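Local coordinates for Alr4995 protein (Nostoc sp., PDB 6LRF) that is a GME-family bifunctional enzyme that combines arginine dihydrolase and ornithine cyclodeaminase activities, at residues L349-L353 and I440-R444; A365-V370 and G430-D436; I397-R403 and L417-I423. All coordinates share one frame; numbering follows the deposited sequence.

How the interactions relate
All three contacts reach one seven-stranded mixed sheet. Interactions 1 and 2 involve its two outermost strands within the chain, 440-442 and 366-369, whereas interaction 3 joins two strands inside it. All are partly buried; interactions 2 and 3 each mix buried and exposed residues, while no touching residue of interaction 1 is exposed. Interaction 1 sets the end of a helix against a strand, using an arginine, a water and a few apolar atoms; interaction 2 rests on antiparallel backbone bonds, interaction 3 on a short parallel pair of direct bonds helped by waters. Apolar packing links interaction 1 to both others, through Ile440-Ile434 and Ile443-Lys398; a Glu431-Lys422 salt bridge joins interactions 2 and 3.

Interaction 1: L349-L353 and I440-R444; sequences LLIDL and IRTIR
Arg444 reaches to the end of helix 340-352 and donates from NH1 to the backbone O of Asp352 over 3.0 Å. The bond is bent, 143° at the hydrogen, and NH1 stands above the carbonyl plane. A bend at chi3 (56°) turns the guanidinium toward this oxygen; Arg444 CD lies 3.2 Å from Asp352 O. The next contact is made by Thr442, whose CG2 lies 3.1 Å from Ile351 O. That oxygen accepts a hydrogen bond from a water 2.8 Å away, and the water in turn accepts the N-H of Thr442. Ile351 CD1 lies obliquely across Ile440, 4.1 Å from its CB, a buried place suited to two branched apolar residues. This is a helix C-terminus set against strand 440-442, an outermost strand of the seven-stranded mixed sheet. Carbonyls of a last helical turn lack the amides of a following turn, so a long cationic donor and a water suit the place, and the helix end would probably favour the positive charge. Thr442 OG1 is anti to the backbone N (chi1 -168°) and hydrogen-bonds to Pro387 O, leaving the methyl to meet the helix. In the second shell, Arg444 NE bonds to Ser448 OG and its guanidinium forms a cation-pi contact with Tyr386. Arg441, directed away from the helix, makes a salt bridge with Glu389.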
loop_
_atom_site.group_PDB
_atom_site.type_symbol
_atom_site.label_atom_id
_atom_site.label_comp_id
_atom_site.label_asym_id
_atom_site.label_seq_id
_atom_site.Cartn_x
_atom_site.Cartn_y
_atom_site.Cartn_z
ATOM N N LEU B 349 -20.442 8.402 26.062
ATOM C CA LEU B 349 -20.257 8.911 24.711
ATOM C C LEU B 349 -20.970 10.270 24.541
ATOM O O LEU B 349 -20.407 11.219 23.978
ATOM C CB LEU B 349 -20.750 7.879 23.688
ATOM C CG LEU B 349 -19.969 6.553 23.684
ATOM C CD1 LEU B 349 -20.715 5.432 22.948
ATOM C CD2 LEU B 349 -18.569 6.732 23.086
ATOM N N LEU B 350 -22.189 10.381 25.061
ATOM C CA LEU B 350 -22.974 11.603 24.900
ATOM C C LEU B 350 -22.394 12.798 25.664
ATOM O O LEU B 350 -22.518 13.947 25.228
ATOM C CB LEU B 350 -24.407 11.370 25.350
ATOM C CG LEU B 350 -25.236 10.455 24.450
ATOM C CD1 LEU B 350 -26.670 10.321 24.979
ATOM C CD2 LEU B 350 -25.211 10.975 23.020
ATOM N N ILE B 351 -21.786 12.522 26.814
ATOM C CA ILE B 351 -21.137 13.558 27.608
ATOM C C ILE B 351 -20.118 14.338 26.756
ATOM O O ILE B 351 -20.076 15.571 26.796
ATOM C CB ILE B 351 -20.466 12.950 28.858
ATOM C CG1 ILE B 351 -21.518 12.686 29.933
ATOM C CG2 ILE B 351 -19.409 13.890 29.433
ATOM C CD1 ILE B 351 -21.005 11.845 31.092
ATOM N N ASP B 352 -19.338 13.620 25.954
ATOM C CA ASP B 352 -18.381 14.247 25.039
ATOM C C ASP B 352 -19.020 15.114 23.956
ATOM O O ASP B 352 -18.422 16.082 23.487
ATOM C CB ASP B 352 -17.524 13.175 24.384
ATOM C CG ASP B 352 -16.680 12.431 25.389
ATOM O OD1 ASP B 352 -16.429 11.225 25.180
ATOM O OD2 ASP B 352 -16.273 13.065 26.395
ATOM N N LEU B 353 -20.234 14.775 23.551
ATOM C CA LEU B 353 -20.937 15.594 22.571
ATOM C C LEU B 353 -21.590 16.801 23.229
ATOM O O LEU B 353 -22.200 17.630 22.554
ATOM C CB LEU B 353 -21.995 14.772 21.829
ATOM C CG LEU B 353 -21.546 13.974 20.608
ATOM C CD1 LEU B 353 -20.328 13.146 20.928
ATOM C CD2 LEU B 353 -22.687 13.084 20.125
ATOM N N ILE B 440 -21.201 14.875 35.563
ATOM C CA ILE B 440 -20.049 15.084 34.688
ATOM C C ILE B 440 -20.511 15.765 33.412
ATOM O O ILE B 440 -21.476 15.334 32.784
ATOM C CB ILE B 440 -19.350 13.758 34.341
ATOM C CG1 ILE B 440 -19.008 12.981 35.609
ATOM C CG2 ILE B 440 -18.069 14.015 33.503
ATOM C CD1 ILE B 440 -18.931 11.483 35.429
ATOM N N ARG B 441 -19.833 16.832 33.020
ATOM C CA ARG B 441 -20.129 17.445 31.733
ATOM C C ARG B 441 -18.833 17.875 31.060
ATOM O O ARG B 441 -17.810 18.081 31.719
ATOM C CB ARG B 441 -21.077 18.636 31.896
ATOM C CG ARG B 441 -20.478 19.816 32.647
ATOM C CD ARG B 441 -21.570 20.825 32.964
ATOM N NE ARG B 441 -21.050 22.022 33.623
ATOM C CZ ARG B 441 -21.813 22.936 34.222
ATOM N NH1 ARG B 441 -21.259 23.992 34.792
ATOM N NH2 ARG B 441 -23.127 22.786 34.250
ATOM N N THR B 442 -18.878 17.984 29.740
ATOM C CA THR B 442 -17.742 18.483 28.986
ATOM C C THR B 442 -17.901 19.991 28.795
ATOM O O THR B 442 -19.006 20.516 28.904
ATOM C CB THR B 442 -17.636 17.808 27.617
ATOM O OG1 THR B 442 -16.368 18.110 27.038
ATOM C CG2 THR B 442 -18.731 18.329 26.699
ATOM N N ILE B 443 -16.808 20.695 28.516
ATOM C CA ILE B 443 -16.936 22.100 28.170
ATOM C C ILE B 443 -16.149 22.386 26.903
ATOM O O ILE B 443 -15.389 23.343 26.832
ATOM C CB ILE B 443 -16.489 23.035 29.330
ATOM C CG1 ILE B 443 -15.198 22.535 29.991
ATOM C CG2 ILE B 443 -17.596 23.138 30.370
ATOM C CD1 ILE B 443 -14.709 23.403 31.142
ATOM N N ARG B 444 -16.340 21.536 25.903
ATOM C CA ARG B 444 -15.818 21.812 24.574
ATOM C C ARG B 444 -16.505 23.039 23.978
ATOM O O ARG B 444 -17.733 23.166 24.036
ATOM C CB ARG B 444 -16.011 20.615 23.648
ATOM C CG ARG B 444 -15.571 19.307 24.221
ATOM C CD ARG B 444 -16.030 18.158 23.346
ATOM N NE ARG B 444 -15.577 18.295 21.964
ATOM C CZ ARG B 444 -15.733 17.356 21.032
ATOM N NH1 ARG B 444 -16.329 16.205 21.330
ATOM N NH2 ARG B 444 -15.289 17.563 19.802
HETATM O O HOH W 1 -21.626 17.175 28.514
#

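Interaction 2: A365-V370 and G430-D436; sequences AKLEPV and GEQVIVD
Glu368 and Val433 form the centre of an antiparallel pairing: Val433 N donates to Glu368 O over 2.8 Å, and Glu368 N returns a nearly straight bond to Val433 O. Farther on, Val370 N bonds to Glu431 O at 2.7 Å, nearly along the C=O axis, and Gly430 N closes the end by bonding to Val370 O. Glycine suits this last place because at its backbone angles, with phi positive at 103°, a CB would jam against the preceding carbonyl oxygen.

Packing is close where apolar branches meet. With CG1 anti to the backbone N (chi1 174°), Val370 CG2 lies beside that N and 3.6 Å from Val433 CG2. On the face carrying Leu367 and Ile434, Leu367 CD2 crosses over Ile434 CG1 at 3.7 Å, and Ala365 CB rests near the isoleucine CD1. Leu367 and Ile434 form a non-hydrogen-bonded pair, with their CA atoms 4.7 Å apart.

Looser, water-bridged parts lie at the exposed margins. At one, Gln432 folds its amide over Pro369, whose CB lies 3.5 Å from Gln432 NE2, while a water donates to both Gln432 OE1 and Leu367 O. At another, Lys366 NZ stays 4.2 Å from Asp436 OD2, beyond a salt bridge, and a water links the two atoms; OD2 also bonds to His340 NE2. A further water joins Lys366 N to Val435 O. On the face carrying Lys366 and Val435, the aliphatic part of Glu368 lies against the Val435 methyls.

Strand 366-369 is outermost on this side within this chain, and strand 432-435 is flanked on its other side by strand 407-413, where Gln432 and Ile434 join Ile410 and Ile408 by backbone hydrogen bonds; Val433 also packs on Pro377, Phe380 and Leu427 in loops.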
loop_
_atom_site.group_PDB
_atom_site.type_symbol
_atom_site.label_atom_id
_atom_site.label_comp_id
_atom_site.label_asym_id
_atom_site.label_seq_id
_atom_site.Cartn_x
_atom_site.Cartn_y
_atom_site.Cartn_z
ATOM N N ALA B 365 -21.687 13.976 41.259
ATOM C CA ALA B 365 -20.989 12.772 40.831
ATOM C C ALA B 365 -20.859 11.827 42.022
ATOM O O ALA B 365 -20.624 12.264 43.145
ATOM C CB ALA B 365 -19.617 13.123 40.259
ATOM N N LYS B 366 -21.014 10.532 41.791
ATOM C CA LYS B 366 -20.815 9.559 42.862
ATOM C C LYS B 366 -19.331 9.293 43.077
ATOM O O LYS B 366 -18.577 9.183 42.116
ATOM C CB LYS B 366 -21.546 8.258 42.541
ATOM C CG LYS B 366 -22.958 8.502 42.021
ATOM C CD LYS B 366 -24.009 7.622 42.698
ATOM C CE LYS B 366 -23.986 6.202 42.143
ATOM N NZ LYS B 366 -25.320 5.534 42.312
ATOM N N LEU B 367 -18.915 9.204 44.338
ATOM C CA LEU B 367 -17.520 8.994 44.663
ATOM C C LEU B 367 -17.324 7.688 45.412
ATOM O O LEU B 367 -18.132 7.341 46.278
ATOM C CB LEU B 367 -16.996 10.152 45.507
ATOM C CG LEU B 367 -17.139 11.564 44.954
ATOM C CD1 LEU B 367 -16.710 12.562 46.025
ATOM C CD2 LEU B 367 -16.284 11.738 43.702
ATOM N N GLU B 368 -16.261 6.958 45.074
ATOM C CA GLU B 368 -15.866 5.772 45.829
ATOM C C GLU B 368 -14.373 5.844 46.155
ATOM O O GLU B 368 -13.588 6.371 45.366
ATOM C CB GLU B 368 -16.189 4.493 45.048
ATOM C CG GLU B 368 -17.672 4.167 44.975
ATOM C CD GLU B 368 -18.296 3.974 46.351
ATOM O OE1 GLU B 368 -17.591 3.483 47.259
ATOM O OE2 GLU B 368 -19.490 4.317 46.531
ATOM N N PRO B 369 -13.970 5.325 47.323
ATOM C CA PRO B 369 -12.555 5.474 47.678
ATOM C C PRO B 369 -11.657 4.454 46.998
ATOM O O PRO B 369 -12.055 3.324 46.791
ATOM C CB PRO B 369 -12.552 5.255 49.190
ATOM C CG PRO B 369 -13.703 4.310 49.423
ATOM C CD PRO B 369 -14.762 4.743 48.426
ATOM N N VAL B 370 -10.452 4.878 46.631
ATOM C CA VAL B 370 -9.384 3.955 46.286
ATOM C C VAL B 370 -9.004 3.167 47.546
ATOM O O VAL B 370 -8.799 3.769 48.604
ATOM C CB VAL B 370 -8.144 4.715 45.734
ATOM C CG1 VAL B 370 -6.984 3.768 45.513
ATOM C CG2 VAL B 370 -8.492 5.456 44.465
ATOM N N GLY B 430 -7.200 5.764 49.723
ATOM C CA GLY B 430 -7.802 6.888 50.407
ATOM C C GLY B 430 -8.385 7.937 49.483
ATOM O O GLY B 430 -9.298 8.669 49.868
ATOM N N GLU B 431 -7.869 8.032 48.260
ATOM C CA GLU B 431 -8.390 9.037 47.332
ATOM C C GLU B 431 -9.818 8.699 46.912
ATOM O O GLU B 431 -10.167 7.527 46.750
ATOM C CB GLU B 431 -7.498 9.168 46.093
ATOM C CG GLU B 431 -6.117 9.730 46.378
ATOM C CD GLU B 431 -5.373 10.145 45.105
ATOM O OE1 GLU B 431 -4.765 9.263 44.449
ATOM O OE2 GLU B 431 -5.382 11.352 44.771
ATOM N N GLN B 432 -10.636 9.732 46.753
ATOM C CA GLN B 432 -11.998 9.584 46.251
ATOM C C GLN B 432 -12.017 9.687 44.724
ATOM O O GLN B 432 -11.479 10.628 44.149
ATOM C CB GLN B 432 -12.913 10.647 46.861
ATOM C CG GLN B 432 -13.095 10.510 48.365
ATOM C CD GLN B 432 -13.877 9.270 48.737
ATOM O OE1 GLN B 432 -14.892 8.950 48.112
ATOM N NE2 GLN B 432 -13.408 8.557 49.761
ATOM N N VAL B 433 -12.647 8.715 44.083
ATOM C CA VAL B 433 -12.657 8.633 42.640
ATOM C C VAL B 433 -14.096 8.585 42.107
ATOM O O VAL B 433 -14.939 7.870 42.638
ATOM C CB VAL B 433 -11.842 7.397 42.164
ATOM C CG1 VAL B 433 -12.157 7.058 40.719
ATOM C CG2 VAL B 433 -10.330 7.664 42.340
ATOM N N ILE B 434 -14.369 9.373 41.068
ATOM C CA ILE B 434 -15.670 9.380 40.410
ATOM C C ILE B 434 -15.993 8.039 39.765
ATOM O O ILE B 434 -15.178 7.471 39.014
ATOM C CB ILE B 434 -15.722 10.501 39.357
ATOM C CG1 ILE B 434 -15.564 11.838 40.075
ATOM C CG2 ILE B 434 -17.019 10.440 38.544
ATOM C CD1 ILE B 434 -15.696 13.001 39.203
ATOM N N VAL B 435 -17.174 7.517 40.105
ATOM C CA VAL B 435 -17.711 6.289 39.516
ATOM C C VAL B 435 -19.055 6.641 38.902
ATOM O O VAL B 435 -19.584 7.729 39.156
ATOM C CB VAL B 435 -17.894 5.153 40.541
ATOM C CG1 VAL B 435 -16.561 4.777 41.179
ATOM C CG2 VAL B 435 -18.908 5.561 41.604
ATOM N N ASP B 436 -19.603 5.728 38.106
ATOM C CA ASP B 436 -20.870 5.969 37.410
ATOM C C ASP B 436 -20.721 7.152 36.443
ATOM O O ASP B 436 -19.608 7.472 36.013
ATOM C CB ASP B 436 -22.006 6.209 38.417
ATOM C CG ASP B 436 -23.375 5.777 37.883
ATOM O OD1 ASP B 436 -23.906 6.444 36.960
ATOM O OD2 ASP B 436 -23.928 4.783 38.404
HETATM O O HOH W 2 -21.181 9.834 38.974
HETATM O O HOH W 3 -26.532 5.264 39.742
HETATM O O HOH W 4 -17.046 7.526 48.851
#

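Interaction 3: I397-R403 and L417-I423; sequences IKVENQR and LLAQCKI
Ile397 opens the contact between two parallel neighbours of the seven-stranded mixed sheet, strands 395-400 and 416-422, with its CG2 4.0 Å from Ala419 CB. The small alanine leaves room for the larger isoleucine and for Val399, whose CG2 meets the same methyl. At Lys398 the backbone pairing is indirect: a water donates to Lys398 O and accepts from Ala419 N. Val399 also sends CG1, anti to the backbone N (chi1 179°), against the backbone N of Cys421 at 3.6 Å. Glu400 then makes the parallel pattern of bonds to the residues before and after Gln420. Its N donates to Ala419 O over 2.8 Å, and its O accepts from Cys421 N. Its extended, exposed side chain crosses Leu418 at about a right angle, laying the carboxylate beside CD1.

Asn401 turns the chain in a conformation with positive phi (60°), which asparagine tolerates well. Its side chain and that of Gln420 lie side by side and point the same way, with the amide planes 48° apart, and waters tie its O and its OD1 to Cys421 O. Gln402 points away and bonds through NE2 to Thr384 O. At Arg403 the partner is a side chain: Arg403 N donates to Cys421 SG at 3.4 Å, nearly straight. With the sulfur removed by an alanine here, the Arg403 amide would probably lose this acceptor and a gap would open beside the Arg403 backbone. Arg403 also packs on Met645 of the second subunit, and Ile423 CG2 sits over one face of its guanidinium, 3.5 Å above the plane and displaced toward the rim.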
loop_
_atom_site.group_PDB
_atom_site.type_symbol
_atom_site.label_atom_id
_atom_site.label_comp_id
_atom_site.label_asym_id
_atom_site.label_seq_id
_atom_site.Cartn_x
_atom_site.Cartn_y
_atom_site.Cartn_z
ATOM N N ILE B 397 -16.940 21.841 39.191
ATOM C CA ILE B 397 -15.503 21.995 39.411
ATOM C C ILE B 397 -14.715 21.557 38.178
ATOM O O ILE B 397 -14.938 20.456 37.665
ATOM C CB ILE B 397 -15.031 21.126 40.608
ATOM C CG1 ILE B 397 -15.852 21.437 41.859
ATOM C CG2 ILE B 397 -13.552 21.293 40.846
ATOM C CD1 ILE B 397 -15.867 22.906 42.218
ATOM N N LYS B 398 -13.769 22.380 37.732
ATOM C CA LYS B 398 -12.943 22.039 36.567
ATOM C C LYS B 398 -11.891 20.963 36.884
ATOM O O LYS B 398 -11.175 21.057 37.881
ATOM C CB LYS B 398 -12.270 23.307 36.023
ATOM C CG LYS B 398 -11.195 23.076 34.968
ATOM C CD LYS B 398 -11.755 23.013 33.546
ATOM C CE LYS B 398 -10.649 22.654 32.537
ATOM N NZ LYS B 398 -10.262 23.796 31.648
ATOM N N VAL B 399 -11.814 19.930 36.044
ATOM C CA VAL B 399 -10.828 18.864 36.235
ATOM C C VAL B 399 -9.457 19.320 35.699
ATOM O O VAL B 399 -9.367 19.823 34.573
ATOM C CB VAL B 399 -11.261 17.533 35.528
ATOM C CG1 VAL B 399 -10.209 16.435 35.712
ATOM C CG2 VAL B 399 -12.635 17.070 36.024
ATOM N N GLU B 400 -8.411 19.153 36.516
ATOM C CA GLU B 400 -7.043 19.522 36.156
ATOM C C GLU B 400 -6.231 18.333 35.624
ATOM O O GLU B 400 -6.553 17.167 35.907
ATOM C CB GLU B 400 -6.321 20.124 37.361
ATOM C CG GLU B 400 -6.849 21.490 37.760
ATOM C CD GLU B 400 -6.134 22.056 38.974
ATOM O OE1 GLU B 400 -5.111 21.468 39.394
ATOM O OE2 GLU B 400 -6.601 23.089 39.505
ATOM N N ASN B 401 -5.182 18.647 34.858
ATOM C CA ASN B 401 -4.276 17.659 34.274
ATOM C C ASN B 401 -4.993 16.680 33.358
ATOM O O ASN B 401 -4.666 15.489 33.330
ATOM C CB ASN B 401 -3.529 16.890 35.366
ATOM C CG ASN B 401 -2.753 17.809 36.288
ATOM O OD1 ASN B 401 -2.777 17.644 37.504
ATOM N ND2 ASN B 401 -2.075 18.802 35.710
ATOM N N GLN B 402 -5.955 17.195 32.598
ATOM C CA GLN B 402 -6.815 16.357 31.770
ATOM C C GLN B 402 -6.014 15.498 30.803
ATOM O O GLN B 402 -5.136 15.985 30.113
ATOM C CB GLN B 402 -7.797 17.227 30.989
ATOM C CG GLN B 402 -8.887 16.439 30.258
ATOM C CD GLN B 402 -9.944 15.886 31.197
ATOM O OE1 GLN B 402 -10.334 16.545 32.161
ATOM N NE2 GLN B 402 -10.426 14.678 30.907
ATOM N N ARG B 403 -6.306 14.207 30.774
ATOM C CA ARG B 403 -5.864 13.359 29.667
ATOM C C ARG B 403 -6.804 12.181 29.530
ATOM O O ARG B 403 -7.575 11.881 30.443
ATOM C CB ARG B 403 -4.434 12.853 29.855
ATOM C CG ARG B 403 -4.191 12.102 31.121
ATOM C CD ARG B 403 -2.964 11.182 30.939
ATOM N NE ARG B 403 -3.354 10.013 30.175
ATOM C CZ ARG B 403 -2.533 9.056 29.764
ATOM N NH1 ARG B 403 -1.239 9.114 30.038
ATOM N NH2 ARG B 403 -3.025 8.031 29.083
ATOM N N LEU B 417 -11.788 22.619 46.796
ATOM C CA LEU B 417 -11.978 21.341 46.120
ATOM C C LEU B 417 -11.051 21.188 44.931
ATOM O O LEU B 417 -10.956 22.077 44.102
ATOM C CB LEU B 417 -13.421 21.208 45.643
ATOM C CG LEU B 417 -14.442 20.734 46.658
ATOM C CD1 LEU B 417 -15.828 20.939 46.078
ATOM C CD2 LEU B 417 -14.192 19.270 46.981
ATOM N N LEU B 418 -10.375 20.055 44.843
ATOM C CA LEU B 418 -9.517 19.792 43.705
ATOM C C LEU B 418 -9.958 18.535 42.952
ATOM O O LEU B 418 -10.114 17.464 43.551
ATOM C CB LEU B 418 -8.070 19.647 44.168
ATOM C CG LEU B 418 -7.084 19.261 43.075
ATOM C CD1 LEU B 418 -7.014 20.350 41.988
ATOM C CD2 LEU B 418 -5.733 19.016 43.718
ATOM N N ALA B 419 -10.175 18.680 41.643
ATOM C CA ALA B 419 -10.500 17.540 40.782
ATOM C C ALA B 419 -9.335 17.310 39.830
ATOM O O ALA B 419 -8.942 18.207 39.091
ATOM C CB ALA B 419 -11.793 17.777 40.013
ATOM N N GLN B 420 -8.780 16.107 39.876
ATOM C CA GLN B 420 -7.545 15.769 39.174
ATOM C C GLN B 420 -7.674 14.497 38.354
ATOM O O GLN B 420 -7.967 13.434 38.882
ATOM C CB GLN B 420 -6.408 15.541 40.169
ATOM C CG GLN B 420 -5.409 16.636 40.338
ATOM C CD GLN B 420 -4.425 16.290 41.445
ATOM O OE1 GLN B 420 -4.814 15.774 42.499
ATOM N NE2 GLN B 420 -3.146 16.545 41.203
ATOM N N CYS B 421 -7.381 14.608 37.074
ATOM C CA CYS B 421 -7.217 13.462 36.217
ATOM C C CYS B 421 -5.901 12.725 36.555
ATOM O O CYS B 421 -4.816 13.306 36.523
ATOM C CB CYS B 421 -7.238 13.952 34.783
ATOM S SG CYS B 421 -7.546 12.750 33.593
ATOM N N LYS B 422 -6.000 11.453 36.904
ATOM C CA LYS B 422 -4.822 10.664 37.261
ATOM C C LYS B 422 -4.856 9.353 36.514
ATOM O O LYS B 422 -5.919 8.745 36.383
ATOM C CB LYS B 422 -4.770 10.378 38.764
ATOM C CG LYS B 422 -4.462 11.568 39.665
ATOM C CD LYS B 422 -4.466 11.098 41.104
ATOM C CE LYS B 422 -3.452 11.804 41.978
ATOM N NZ LYS B 422 -3.066 10.919 43.143
ATOM N N ILE B 423 -3.708 8.906 36.024
ATOM C CA ILE B 423 -3.630 7.562 35.454
ATOM C C ILE B 423 -3.729 6.534 36.579
ATOM O O ILE B 423 -3.405 6.835 37.722
ATOM C CB ILE B 423 -2.334 7.345 34.647
ATOM C CG1 ILE B 423 -1.118 7.548 35.559
ATOM C CG2 ILE B 423 -2.306 8.291 33.431
ATOM C CD1 ILE B 423 0.215 7.247 34.889
HETATM O O HOH W 5 -10.338 21.312 40.256
HETATM O O HOH W 6 -3.001 13.334 34.265
HETATM O O HOH W 7 -3.111 14.574 38.143
#